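Local coordinates for MW1564 protein (Staphylococcus aureus, PDB 3NTV) that probably transfers a methyl group from S-adenosylmethionine to a hydroxyl of its acceptor, in the manner of caffeoyl-CoA O-methyltransferases, at residues Leu58-Ile63 and Ile82-Met87; Gln65-Asn70 and Tyr143-Ile148; Glu136-Lys141 and Thr163-His168; Glu206-Gln211 and Ala226-Gly231. All coordinates share one frame; numbering follows the deposited sequence. Where two conformers were deposited one is given.

Contacts 1 and 2 share helix 57-70, and their segments alternate along the chain; with centres 11 Å apart they merge where Ile63 CD1 lies 3.7 Å from Phe147 CZ. Contact 1 carries the sulfate, bound in the glycine-containing turn that probably serves the cofactor. Contacts 2 and 4 reach the same sheet, their helices packing on opposite faces, and Leu66 CD1 meets Ile227 CD1 at 3.7 Å. Contact 3 sits at one edge of the molecule, its centre 21 Å from that of contact 1. It joins contact 2 through a probable hydrogen bond from Tyr143 N to Leu165 O (2.8 Å), and contact 4 through another from Lys230 NZ to Leu166 O (2.8 Å).

Contact 1 of 4, residues Leu58-Ile63 and Ile82-Met87; sequences LTLDLI and IGYSSM. With SO4 (sulfate ion), chain C.
Leu60 overlaps the outer end of Tyr84 with a single methyl, CD2, which lies 3.5 Å from Tyr84 OH and 4.0 Å from Tyr84 CE2. The approach is slanted to the ring. The other methyl, CD1, lies by Ser85, 4.3 Å from both its CA and CB. Tyr84 reaches Leu60 because CG is anti to the backbone N (chi1 170°), and its hydroxyl is held beyond the contact by Glu41 and Arg44. Gly83, with positive phi, is the N-cap of helix 84-90, and the sulfate sits at this helix start. Its O2 accepts from Ile82 N along a nearly straight bond (3.1 Å, 172°) and from Tyr84 N (3.0 Å); O1 takes Ser85 N at 2.7 Å. Ser85 OG lies 2.6 Å from O1, with Glu77 a second possible acceptor for its proton. Sulfate O4 lies at the edge of the Tyr84 ring, and Ala81 N and Val55 N add further bonds. Backbone amides at a helix N-terminus thus probably stabilise negative charge here. In class I methyltransferases this glycine-containing turn binds S-adenosylmethionine, so the sulfate, probably from the crystallisation liquor, may mimic the cofactor's carboxylate.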
loop_
_atom_site.group_PDB
_atom_site.type_symbol
_atom_site.label_atom_id
_atom_site.label_comp_id
_atom_site.label_asym_id
_atom_site.label_seq_id
_atom_site.Cartn_x
_atom_site.Cartn_y
_atom_site.Cartn_z
ATOM N N LEU A 58 5.894 -3.585 -8.176
ATOM C CA LEU A 58 4.745 -2.939 -7.531
ATOM C C LEU A 58 5.029 -2.626 -6.070
ATOM O O LEU A 58 4.607 -1.583 -5.570
ATOM C CB LEU A 58 3.453 -3.764 -7.710
ATOM C CG LEU A 58 3.015 -3.944 -9.183
ATOM C CD1 LEU A 58 1.741 -4.768 -9.270
ATOM C CD2 LEU A 58 2.805 -2.598 -9.889
ATOM N N THR A 59 5.793 -3.499 -5.409
ATOM C CA THR A 59 6.207 -3.261 -4.001
ATOM C C THR A 59 7.088 -2.002 -3.950
ATOM O O THR A 59 6.882 -1.123 -3.111
ATOM C CB THR A 59 7.030 -4.469 -3.510
ATOM O OG1 THR A 59 6.114 -5.571 -3.347
ATOM C CG2 THR A 59 7.748 -4.185 -2.187
ATOM N N LEU A 60 8.075 -1.923 -4.839
ATOM C CA LEU A 60 8.960 -0.759 -4.888
ATOM C C LEU A 60 8.174 0.509 -5.128
ATOM O O LEU A 60 8.397 1.495 -4.444
ATOM C CB LEU A 60 10.016 -0.936 -5.989
ATOM C CG LEU A 60 10.883 0.286 -6.197
ATOM C CD1 LEU A 60 12.054 0.284 -5.227
ATOM C CD2 LEU A 60 11.278 0.409 -7.646
ATOM N N ASP A 61 7.234 0.497 -6.088
ATOM C CA ASP A 61 6.485 1.712 -6.382
ATOM C C ASP A 61 5.560 2.174 -5.252
ATOM O O ASP A 61 5.395 3.375 -5.045
ATOM C CB ASP A 61 5.813 1.613 -7.745
ATOM C CG ASP A 61 6.810 1.684 -8.900
ATOM O OD1 ASP A 61 7.983 2.094 -8.666
ATOM O OD2 ASP A 61 6.418 1.377 -10.030
ATOM N N LEU A 62 5.065 1.229 -4.458
ATOM C CA LEU A 62 4.314 1.575 -3.263
ATOM C C LEU A 62 5.242 2.247 -2.235
ATOM O O LEU A 62 4.870 3.276 -1.660
ATOM C CB LEU A 62 3.658 0.335 -2.623
ATOM C CG LEU A 62 3.019 0.568 -1.230
ATOM C CD1 LEU A 62 1.878 1.618 -1.284
ATOM C CD2 LEU A 62 2.411 -0.736 -0.718
ATOM N N ILE A 63 6.439 1.676 -2.019
ATOM C CA ILE A 63 7.392 2.236 -1.029
ATOM C C ILE A 63 7.812 3.652 -1.446
ATOM O O ILE A 63 7.885 4.541 -0.601
ATOM C CB ILE A 63 8.605 1.305 -0.821
ATOM C CG1 ILE A 63 8.162 -0.068 -0.222
ATOM C CG2 ILE A 63 9.607 1.977 0.133
ATOM C CD1 ILE A 63 9.276 -1.151 -0.343
ATOM N N ILE A 82 21.847 -5.580 -5.670
ATOM C CA ILE A 82 22.682 -4.775 -6.566
ATOM C C ILE A 82 22.573 -3.248 -6.341
ATOM O O ILE A 82 23.027 -2.491 -7.198
ATOM C CB ILE A 82 22.374 -5.139 -8.055
ATOM C CG1 ILE A 82 20.907 -4.787 -8.458
ATOM C CG2 ILE A 82 22.764 -6.583 -8.385
ATOM C CD1 ILE A 82 20.510 -4.992 -9.965
ATOM N N GLY A 83 21.951 -2.822 -5.242
ATOM C CA GLY A 83 21.747 -1.398 -4.959
ATOM C C GLY A 83 20.535 -0.827 -5.677
ATOM O O GLY A 83 20.327 0.386 -5.695
ATOM N N TYR A 84 19.707 -1.701 -6.270
ATOM C CA TYR A 84 18.542 -1.264 -7.033
ATOM C C TYR A 84 17.549 -0.469 -6.179
ATOM O O TYR A 84 17.184 0.652 -6.548
ATOM C CB TYR A 84 17.901 -2.480 -7.724
ATOM C CG TYR A 84 16.555 -2.210 -8.343
ATOM C CD1 TYR A 84 16.448 -1.706 -9.634
ATOM C CD2 TYR A 84 15.381 -2.513 -7.659
ATOM C CE1 TYR A 84 15.200 -1.479 -10.218
ATOM C CE2 TYR A 84 14.133 -2.290 -8.228
ATOM C CZ TYR A 84 14.046 -1.770 -9.509
ATOM O OH TYR A 84 12.807 -1.587 -10.070
ATOM N N SER A 85 17.131 -1.009 -5.019
ATOM C CA SER A 85 16.170 -0.247 -4.224
ATOM C C SER A 85 16.762 1.043 -3.690
ATOM O O SER A 85 16.054 2.055 -3.689
ATOM C CB SER A 85 15.576 -1.081 -3.091
ATOM O OG SER A 85 16.623 -1.485 -2.230
ATOM N N SER A 86 18.052 1.010 -3.274
ATOM C CA SER A 86 18.767 2.183 -2.746
ATOM C C SER A 86 18.731 3.326 -3.754
ATOM O O SER A 86 18.367 4.439 -3.415
ATOM C CB SER A 86 20.226 1.841 -2.457
ATOM O OG SER A 86 20.343 0.679 -1.662
HETATM N N MSE A 87 19.081 3.026 -5.009
HETATM C CA MSE A 87 19.097 4.051 -6.058
HETATM C C MSE A 87 17.696 4.508 -6.432
HETATM O O MSE A 87 17.483 5.696 -6.635
HETATM C CB MSE A 87 19.857 3.566 -7.281
HETATM C CG MSE A 87 21.326 3.325 -6.976
HETATM SE SE MSE A 87 22.323 2.791 -8.561
HETATM C CE MSE A 87 21.490 1.129 -8.852
HETATM S S SO4 C . 17.888 -4.507 -4.397
HETATM O O1 SO4 C . 17.920 -3.217 -3.665
HETATM O O2 SO4 C . 18.993 -4.504 -5.343
HETATM O O3 SO4 C . 18.063 -5.613 -3.420
HETATM O O4 SO4 C . 16.550 -4.647 -5.000
#

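Contact 2 of 4, residues Gln65-Asn70 and Tyr143-Ile148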
loop_
_atom_site.group_PDB
_atom_site.type_symbol
_atom_site.label_atom_id
_atom_site.label_comp_id
_atom_site.label_asym_id
_atom_site.label_seq_id
_atom_site.Cartn_x
_atom_site.Cartn_y
_atom_site.Cartn_z
ATOM N N GLN A 65 5.954 5.735 -3.052
ATOM C CA GLN A 65 4.805 6.564 -2.722
ATOM C C GLN A 65 4.793 6.892 -1.215
ATOM O O GLN A 65 4.480 8.008 -0.832
ATOM C CB GLN A 65 3.505 5.857 -3.163
ATOM C CG GLN A 65 2.310 6.781 -3.282
ATOM C CD GLN A 65 2.170 7.427 -4.648
ATOM O OE1 GLN A 65 1.153 7.276 -5.325
ATOM N NE2 GLN A 65 3.160 8.193 -5.076
ATOM N N LEU A 66 5.163 5.910 -0.367
ATOM C CA LEU A 66 5.211 6.115 1.089
ATOM C C LEU A 66 6.296 7.142 1.427
ATOM O O LEU A 66 6.086 7.980 2.295
ATOM C CB LEU A 66 5.488 4.778 1.807
ATOM C CG LEU A 66 4.421 3.682 1.626
ATOM C CD1 LEU A 66 4.831 2.389 2.313
ATOM C CD2 LEU A 66 3.104 4.127 2.132
ATOM N N ILE A 67 7.438 7.100 0.718
ATOM C CA ILE A 67 8.528 8.058 0.904
ATOM C C ILE A 67 8.001 9.476 0.588
ATOM O O ILE A 67 8.210 10.401 1.364
ATOM C CB ILE A 67 9.740 7.656 0.017
ATOM C CG1 ILE A 67 10.480 6.467 0.634
ATOM C CG2 ILE A 67 10.711 8.848 -0.214
ATOM C CD1 ILE A 67 11.370 5.708 -0.364
ATOM N N ARG A 68 7.277 9.620 -0.527
ATOM C CA ARG A 68 6.692 10.907 -0.914
ATOM C C ARG A 68 5.699 11.439 0.131
ATOM O O ARG A 68 5.820 12.591 0.543
ATOM C CB ARG A 68 5.987 10.784 -2.268
ATOM C CG ARG A 68 6.943 10.505 -3.427
ATOM C CD ARG A 68 6.194 10.522 -4.755
ATOM N NE ARG A 68 7.050 10.040 -5.834
ATOM C CZ ARG A 68 7.015 8.822 -6.364
ATOM N NH1 ARG A 68 6.072 7.952 -6.001
ATOM N NH2 ARG A 68 7.893 8.475 -7.292
HETATM N N MSE A 69 4.728 10.604 0.565
HETATM C CA MSE A 69 3.699 10.999 1.532
HETATM C C MSE A 69 4.268 11.405 2.880
HETATM O O MSE A 69 3.762 12.332 3.505
HETATM C CB MSE A 69 2.774 9.814 1.812
HETATM C CG MSE A 69 1.883 9.439 0.682
HETATM SE SE MSE A 69 1.013 7.810 1.255
HETATM C CE MSE A 69 0.668 8.175 2.913
ATOM N N ASN A 70 5.289 10.671 3.348
ATOM C CA ASN A 70 5.873 10.914 4.664
ATOM C C ASN A 70 7.079 11.847 4.652
ATOM O O ASN A 70 7.658 12.065 5.729
ATOM C CB ASN A 70 6.288 9.599 5.291
ATOM C CG ASN A 70 5.128 8.774 5.697
ATOM O OD1 ASN A 70 4.527 8.971 6.753
ATOM N ND2 ASN A 70 4.784 7.859 4.829
ATOM N N TYR A 143 16.713 7.855 11.469
ATOM C CA TYR A 143 16.076 7.413 10.215
ATOM C C TYR A 143 14.571 7.636 10.218
ATOM O O TYR A 143 13.932 7.646 11.272
ATOM C CB TYR A 143 16.408 5.933 9.927
ATOM C CG TYR A 143 17.892 5.712 9.732
ATOM C CD1 TYR A 143 18.498 5.948 8.497
ATOM C CD2 TYR A 143 18.701 5.326 10.797
ATOM C CE1 TYR A 143 19.886 5.861 8.343
ATOM C CE2 TYR A 143 20.084 5.202 10.646
ATOM C CZ TYR A 143 20.673 5.490 9.424
ATOM O OH TYR A 143 22.034 5.351 9.280
ATOM N N ASP A 144 14.021 7.871 9.014
ATOM C CA ASP A 144 12.587 8.057 8.794
ATOM C C ASP A 144 11.924 6.757 8.349
ATOM O O ASP A 144 10.709 6.627 8.474
ATOM C CB ASP A 144 12.363 9.111 7.719
ATOM C CG ASP A 144 13.005 10.441 8.062
ATOM O OD1 ASP A 144 12.938 10.842 9.250
ATOM O OD2 ASP A 144 13.627 11.045 7.166
HETATM N N MSE A 145 12.725 5.800 7.853
HETATM C CA MSE A 145 12.247 4.499 7.351
HETATM C C MSE A 145 13.375 3.466 7.479
HETATM O O MSE A 145 14.547 3.778 7.234
HETATM C CB MSE A 145 11.827 4.638 5.851
HETATM C CG MSE A 145 11.462 3.315 5.173
HETATM SE SE MSE A 145 11.140 3.627 3.270
HETATM C CE MSE A 145 9.301 4.214 3.391
ATOM N N ILE A 146 12.990 2.243 7.877
ATOM C CA ILE A 146 13.864 1.081 7.928
ATOM C C ILE A 146 13.238 0.063 6.960
ATOM O O ILE A 146 12.025 -0.192 7.022
ATOM C CB ILE A 146 14.047 0.531 9.367
ATOM C CG1 ILE A 146 14.773 1.587 10.255
ATOM C CG2 ILE A 146 14.857 -0.792 9.320
ATOM C CD1 ILE A 146 14.912 1.248 11.745
ATOM N N PHE A 147 14.061 -0.530 6.095
ATOM C CA PHE A 147 13.581 -1.529 5.121
ATOM C C PHE A 147 14.252 -2.862 5.371
ATOM O O PHE A 147 15.475 -2.967 5.296
ATOM C CB PHE A 147 13.824 -1.002 3.701
ATOM C CG PHE A 147 13.291 -1.823 2.542
ATOM C CD1 PHE A 147 12.112 -2.555 2.667
ATOM C CD2 PHE A 147 13.905 -1.770 1.297
ATOM C CE1 PHE A 147 11.589 -3.275 1.583
ATOM C CE2 PHE A 147 13.370 -2.474 0.206
ATOM C CZ PHE A 147 12.211 -3.218 0.359
ATOM N N ILE A 148 13.461 -3.868 5.758
ATOM C CA ILE A 148 13.959 -5.214 6.111
ATOM C C ILE A 148 13.254 -6.307 5.293
ATOM O O ILE A 148 12.130 -6.112 4.848
ATOM C CB ILE A 148 13.673 -5.427 7.640
ATOM C CG1 ILE A 148 14.499 -4.478 8.514
ATOM C CG2 ILE A 148 13.908 -6.878 8.107
ATOM C CD1 ILE A 148 13.851 -4.355 9.999
#
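The last turns of helix 57-70 lie over strand 143-149, with Ile67 CA and Met145 CA, the nearest pair of alpha carbons, 8.2 Å apart. Met145, deposited as selenomethionine, supplies the strand's share of the contact. Its chain leaves the strand toward the helix with CG anti to the backbone N (chi1 173°), runs extended to the selenium and then bends, chi3 being -83°. The bend lays the terminal methyl against two neighbouring helix residues: CE is 3.8 Å from Ile67 CG1 and 4.2 Å from Leu66 CB. The selenium itself touches Ile67 CG1 at 3.9 Å, and the two side chains cross at about a right angle. No hydrogen bond joins the segments; the interface is wholly apolar, and Ile63 and Leu171 close further round Met145. Near the helix end, Leu66 O is gripped twice, by Asn70 N and by Asn70 ND2, which come from opposite faces of the carbonyl plane. The ND2 bond is 2.9 Å long and lies close to the plane of the Asn70 amide, so the side chain is tied back onto its own helix. On the strand side, Asp144 OD2 accepts from the backbone N atoms of Lys73 and Asn74, where strand 74-78 begins. On the surface of the same helix, Met69 packs on Asn70 of the second subunit. A helix packed on the central parallel strands and running roughly antiparallel to them, on a sheet of strand order 3-2-1-4-5-7-6, is characteristic of the Rossmann-like fold of class I methyltransferases.

Contact 3 of 4, residues Glu136-Lys141 and Thr163-His168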
loop_
_atom_site.group_PDB
_atom_site.type_symbol
_atom_site.label_atom_id
_atom_site.label_comp_id
_atom_site.label_asym_id
_atom_site.label_seq_id
_atom_site.Cartn_x
_atom_site.Cartn_y
_atom_site.Cartn_z
ATOM N N GLU A 136 26.888 0.647 15.535
ATOM C CA GLU A 136 27.810 1.766 15.722
ATOM C C GLU A 136 28.317 2.408 14.422
ATOM O O GLU A 136 28.954 3.461 14.465
ATOM C CB GLU A 136 29.006 1.326 16.609
ATOM C CG GLU A 136 28.626 1.083 18.064
ATOM C CD GLU A 136 27.952 2.217 18.823
ATOM O OE1 GLU A 136 28.334 3.397 18.633
ATOM O OE2 GLU A 136 27.049 1.912 19.636
ATOM N N ASN A 137 28.051 1.776 13.274
ATOM C CA ASN A 137 28.462 2.312 11.978
ATOM C C ASN A 137 27.325 3.058 11.291
ATOM O O ASN A 137 27.561 3.719 10.284
ATOM C CB ASN A 137 29.035 1.218 11.093
ATOM C CG ASN A 137 30.310 0.651 11.676
ATOM O OD1 ASN A 137 31.160 1.385 12.193
ATOM N ND2 ASN A 137 30.437 -0.669 11.669
ATOM N N VAL A 138 26.108 2.952 11.834
ATOM C CA VAL A 138 24.933 3.619 11.229
ATOM C C VAL A 138 24.176 4.532 12.183
ATOM O O VAL A 138 23.188 5.160 11.781
ATOM C CB VAL A 138 23.979 2.568 10.578
ATOM C CG1 VAL A 138 24.724 1.639 9.613
ATOM C CG2 VAL A 138 23.195 1.763 11.621
ATOM N N ASN A 139 24.606 4.605 13.449
ATOM C CA ASN A 139 23.899 5.398 14.447
ATOM C C ASN A 139 24.249 6.897 14.461
ATOM O O ASN A 139 23.998 7.560 15.470
ATOM C CB ASN A 139 24.062 4.781 15.831
ATOM C CG ASN A 139 25.479 4.820 16.362
ATOM O OD1 ASN A 139 26.442 5.064 15.631
ATOM N ND2 ASN A 139 25.613 4.593 17.656
ATOM N N ASP A 140 24.773 7.434 13.349
ATOM C CA ASP A 140 25.101 8.851 13.199
ATOM C C ASP A 140 23.873 9.643 12.697
ATOM O O ASP A 140 23.942 10.853 12.526
ATOM C CB ASP A 140 26.286 9.034 12.230
ATOM C CG ASP A 140 26.099 8.405 10.849
ATOM O OD1 ASP A 140 25.634 7.250 10.781
ATOM O OD2 ASP A 140 26.420 9.075 9.841
ATOM N N LYS A 141 22.770 8.949 12.411
ATOM C CA LYS A 141 21.563 9.574 11.887
ATOM C C LYS A 141 20.348 9.040 12.589
ATOM O O LYS A 141 20.378 7.931 13.146
ATOM C CB LYS A 141 21.410 9.222 10.390
ATOM C CG LYS A 141 22.414 9.906 9.486
ATOM C CD LYS A 141 22.441 9.266 8.120
ATOM C CE LYS A 141 23.644 9.700 7.321
ATOM N NZ LYS A 141 23.602 11.147 6.973
ATOM N N THR A 163 15.587 -0.292 15.250
ATOM C CA THR A 163 14.430 0.570 15.538
ATOM C C THR A 163 14.678 1.671 16.550
ATOM O O THR A 163 14.101 2.725 16.365
ATOM C CB THR A 163 13.133 -0.192 15.732
ATOM O OG1 THR A 163 13.266 -1.134 16.789
ATOM C CG2 THR A 163 12.660 -0.857 14.462
ATOM N N PRO A 164 15.588 1.551 17.545
ATOM C CA PRO A 164 15.882 2.715 18.402
ATOM C C PRO A 164 16.372 3.945 17.607
ATOM O O PRO A 164 16.316 5.069 18.119
ATOM C CB PRO A 164 17.018 2.196 19.304
ATOM C CG PRO A 164 16.794 0.733 19.379
ATOM C CD PRO A 164 16.394 0.380 17.966
ATOM N N LEU A 165 16.870 3.745 16.358
ATOM C CA LEU A 165 17.351 4.833 15.496
ATOM C C LEU A 165 16.235 5.403 14.609
ATOM O O LEU A 165 16.504 6.290 13.798
ATOM C CB LEU A 165 18.471 4.338 14.578
ATOM C CG LEU A 165 19.679 3.700 15.240
ATOM C CD1 LEU A 165 20.641 3.239 14.189
ATOM C CD2 LEU A 165 20.364 4.698 16.168
ATOM N N LEU A 166 15.034 4.834 14.687
ATOM C CA LEU A 166 13.901 5.292 13.877
ATOM C C LEU A 166 13.106 6.357 14.645
ATOM O O LEU A 166 12.755 6.163 15.815
ATOM C CB LEU A 166 13.009 4.075 13.561
ATOM C CG LEU A 166 11.783 4.310 12.670
ATOM C CD1 LEU A 166 12.216 4.705 11.244
ATOM C CD2 LEU A 166 10.915 3.058 12.633
ATOM N N LYS A 167 12.788 7.457 13.978
ATOM C CA LYS A 167 12.034 8.521 14.637
ATOM C C LYS A 167 10.627 8.089 14.964
ATOM O O LYS A 167 10.098 7.146 14.350
ATOM C CB LYS A 167 12.000 9.789 13.785
ATOM C CG LYS A 167 11.210 9.652 12.488
ATOM C CD LYS A 167 10.960 10.996 11.872
ATOM C CE LYS A 167 10.075 10.852 10.661
ATOM N NZ LYS A 167 10.049 12.124 9.882
ATOM N N HIS A 168 10.001 8.806 15.921
ATOM C CA HIS A 168 8.599 8.628 16.270
ATOM C C HIS A 168 7.803 8.946 14.982
ATOM O O HIS A 168 8.125 9.913 14.271
ATOM C CB HIS A 168 8.214 9.603 17.400
ATOM C CG HIS A 168 6.742 9.669 17.676
ATOM N ND1 HIS A 168 6.006 10.816 17.412
ATOM C CD2 HIS A 168 5.911 8.725 18.180
ATOM C CE1 HIS A 168 4.761 10.531 17.761
ATOM N NE2 HIS A 168 4.651 9.283 18.221
#
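Leu165 carries the contact, its two methyls set against the turn after helix 135-138. One methyl, CD1, meets Val138 CG2 at 3.9 Å and also lies 3.9 Å from Asn139 CA; the other, CD2, rests 3.7 Å from Asn139 CB. The CB bond of the leucine is directed toward 136-141, and CG, anti to the carbonyl carbon (chi1 -56°), carries both methyls to Val138 and Asn139; its side chain crosses that of Val138 at about a right angle. Val138 is buried, backed by Thr99, Ile101 and Ile127 of the neighbouring strands. Both segments are connections at the ends of inner strands of the Rossmann-like sheet: 136-141 leads into strand 143-149, whereas the chain at 163-168 leads from helix 155-162 toward strand 170-175, within the beta-alpha-beta crossover that joins these two parallel strands. Tyr143 continues the apolar patch, its side chain also touching Leu165. Outward from the leucine the packing gives way to polar groups. The amide of Asn139 turns from Leu165 and donates through ND2 to Glu136 OE1, 3.1 Å away, from well above the carboxylate plane (59° out of it), a contact made within its own segment. Lys141 approaches Leu165 loosely and through its backbone (O to O 4.3 Å), while its side chain leads away along His97 and Arg125. On the exposed stretch between them, Asp140 forms a salt bridge with Arg125.

Contact 4 of 4, residues Glu206-Gln211 and Ala226-Gly231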
loop_
_atom_site.group_PDB
_atom_site.type_symbol
_atom_site.label_atom_id
_atom_site.label_comp_id
_atom_site.label_asym_id
_atom_site.label_seq_id
_atom_site.Cartn_x
_atom_site.Cartn_y
_atom_site.Cartn_z
ATOM N N GLU A 206 4.029 -12.856 13.659
ATOM C CA GLU A 206 3.326 -12.941 14.945
ATOM C C GLU A 206 3.986 -12.046 15.978
ATOM O O GLU A 206 3.295 -11.399 16.746
ATOM C CB GLU A 206 3.316 -14.393 15.457
ATOM C CG GLU A 206 2.477 -15.348 14.632
ATOM C CD GLU A 206 0.966 -15.267 14.776
ATOM O OE1 GLU A 206 0.270 -15.828 13.900
ATOM O OE2 GLU A 206 0.476 -14.662 15.759
ATOM N N TRP A 207 5.318 -12.018 16.013
ATOM C CA TRP A 207 6.045 -11.203 16.977
ATOM C C TRP A 207 5.808 -9.703 16.660
ATOM O O TRP A 207 5.587 -8.905 17.569
ATOM C CB TRP A 207 7.529 -11.566 16.899
ATOM C CG TRP A 207 8.429 -10.679 17.690
ATOM C CD1 TRP A 207 8.773 -10.815 19.003
ATOM C CD2 TRP A 207 9.148 -9.544 17.198
ATOM N NE1 TRP A 207 9.651 -9.820 19.365
ATOM C CE2 TRP A 207 9.920 -9.041 18.266
ATOM C CE3 TRP A 207 9.241 -8.920 15.937
ATOM C CZ2 TRP A 207 10.749 -7.922 18.127
ATOM C CZ3 TRP A 207 10.075 -7.824 15.796
ATOM C CH2 TRP A 207 10.800 -7.322 16.886
ATOM N N LEU A 208 5.815 -9.349 15.368
ATOM C CA LEU A 208 5.616 -7.962 14.936
ATOM C C LEU A 208 4.267 -7.389 15.351
ATOM O O LEU A 208 4.225 -6.288 15.904
ATOM C CB LEU A 208 5.811 -7.852 13.426
ATOM C CG LEU A 208 5.593 -6.468 12.783
ATOM C CD1 LEU A 208 6.582 -5.460 13.334
ATOM C CD2 LEU A 208 5.736 -6.586 11.282
ATOM N N ILE A 209 3.177 -8.130 15.100
ATOM C CA ILE A 209 1.831 -7.680 15.457
ATOM C C ILE A 209 1.655 -7.455 16.961
ATOM O O ILE A 209 0.750 -6.718 17.350
ATOM C CB ILE A 209 0.712 -8.572 14.879
ATOM C CG1 ILE A 209 0.745 -10.006 15.439
ATOM C CG2 ILE A 209 0.733 -8.552 13.373
ATOM C CD1 ILE A 209 -0.511 -10.868 15.165
ATOM N N LYS A 210 2.505 -8.099 17.785
ATOM C CA LYS A 210 2.465 -7.999 19.245
ATOM C C LYS A 210 3.339 -6.883 19.839
ATOM O O LYS A 210 3.376 -6.734 21.061
ATOM C CB LYS A 210 2.747 -9.367 19.913
ATOM C CG LYS A 210 1.776 -10.494 19.534
ATOM C CD LYS A 210 0.307 -10.203 19.875
ATOM C CE LYS A 210 -0.601 -11.381 19.598
ATOM N NZ LYS A 210 -1.585 -11.080 18.528
ATOM N N GLN A 211 4.026 -6.089 18.992
ATOM C CA GLN A 211 4.855 -4.975 19.471
ATOM C C GLN A 211 3.914 -3.796 19.786
ATOM O O GLN A 211 3.263 -3.296 18.864
ATOM C CB GLN A 211 5.937 -4.584 18.431
ATOM C CG GLN A 211 6.927 -5.698 18.032
ATOM C CD GLN A 211 7.703 -6.267 19.197
ATOM O OE1 GLN A 211 7.430 -7.374 19.673
ATOM N NE2 GLN A 211 8.679 -5.519 19.686
ATOM N N ALA A 226 4.683 -5.717 4.787
ATOM C CA ALA A 226 4.095 -5.166 6.002
ATOM C C ALA A 226 4.586 -3.747 6.141
ATOM O O ALA A 226 5.735 -3.432 5.760
ATOM C CB ALA A 226 4.449 -5.970 7.234
ATOM N N ILE A 227 3.708 -2.886 6.660
ATOM C CA ILE A 227 4.015 -1.496 6.927
ATOM C C ILE A 227 3.729 -1.270 8.394
ATOM O O ILE A 227 2.583 -1.494 8.829
ATOM C CB ILE A 227 3.187 -0.531 6.056
ATOM C CG1 ILE A 227 3.455 -0.751 4.547
ATOM C CG2 ILE A 227 3.394 0.949 6.483
ATOM C CD1 ILE A 227 2.326 -0.043 3.674
ATOM N N SER A 228 4.750 -0.798 9.133
ATOM C CA SER A 228 4.647 -0.546 10.570
ATOM C C SER A 228 4.967 0.898 10.875
ATOM O O SER A 228 6.035 1.379 10.520
ATOM C CB SER A 228 5.593 -1.456 11.358
ATOM O OG SER A 228 5.388 -2.831 11.092
ATOM N N ILE A 229 4.075 1.578 11.583
ATOM C CA ILE A 229 4.289 2.969 11.992
ATOM C C ILE A 229 4.730 2.941 13.449
ATOM O O ILE A 229 3.999 2.395 14.281
ATOM C CB ILE A 229 3.007 3.852 11.871
ATOM C CG1 ILE A 229 2.424 3.840 10.437
ATOM C CG2 ILE A 229 3.327 5.288 12.334
ATOM C CD1 ILE A 229 1.030 4.584 10.297
ATOM N N LYS A 230 5.866 3.562 13.764
ATOM C CA LYS A 230 6.358 3.635 15.142
ATOM C C LYS A 230 5.582 4.669 15.950
ATOM O O LYS A 230 5.546 5.846 15.593
ATOM C CB LYS A 230 7.854 3.957 15.153
ATOM C CG LYS A 230 8.470 4.121 16.541
ATOM C CD LYS A 230 9.979 4.064 16.460
ATOM C CE LYS A 230 10.625 4.423 17.784
ATOM N NZ LYS A 230 12.108 4.290 17.751
ATOM N N GLY A 231 5.022 4.215 17.067
ATOM C CA GLY A 231 4.291 5.067 18.003
ATOM C C GLY A 231 5.174 5.561 19.132
ATOM O O GLY A 231 6.396 5.674 18.977
#
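In class I methyltransferases the sheet ends in an antiparallel hairpin, and here its inner strand, 225-230, is covered by the end of helix 192-209. Leu208 makes the contact: with CG anti to the backbone N (chi1 178°), its side chain extends from the helix toward the strand. Its two methyls straddle the serine oxygen, CD1 lying 3.7 Å and CD2 3.8 Å from Ser228 OG. The contact is van der Waals; Ser228 OG shares a hydrogen bond with Thr216 OG1 on the adjoining strand 214-219. A polar atom buried under an apolar side chain is thereby satisfied from within the hairpin. Phe159 of helix 155-162 also touches Leu208 and meets the ring of Trp207 edge-to-face, tying two helices together over this face. Alternation along the strand sends Ala226 and Ser228 toward the helix and Ile227 away from it, to where Met69 of the second subunit packs on it. The helix is ending at this point, and the chain is held in its last turn by Lys210 N to Trp207 O (3.2 Å) and Gln211 N to Leu208 O (3.1 Å). Two residues earlier in the strand than Ser228, Ala226 CB lies 4.3 Å from Leu208 CD2.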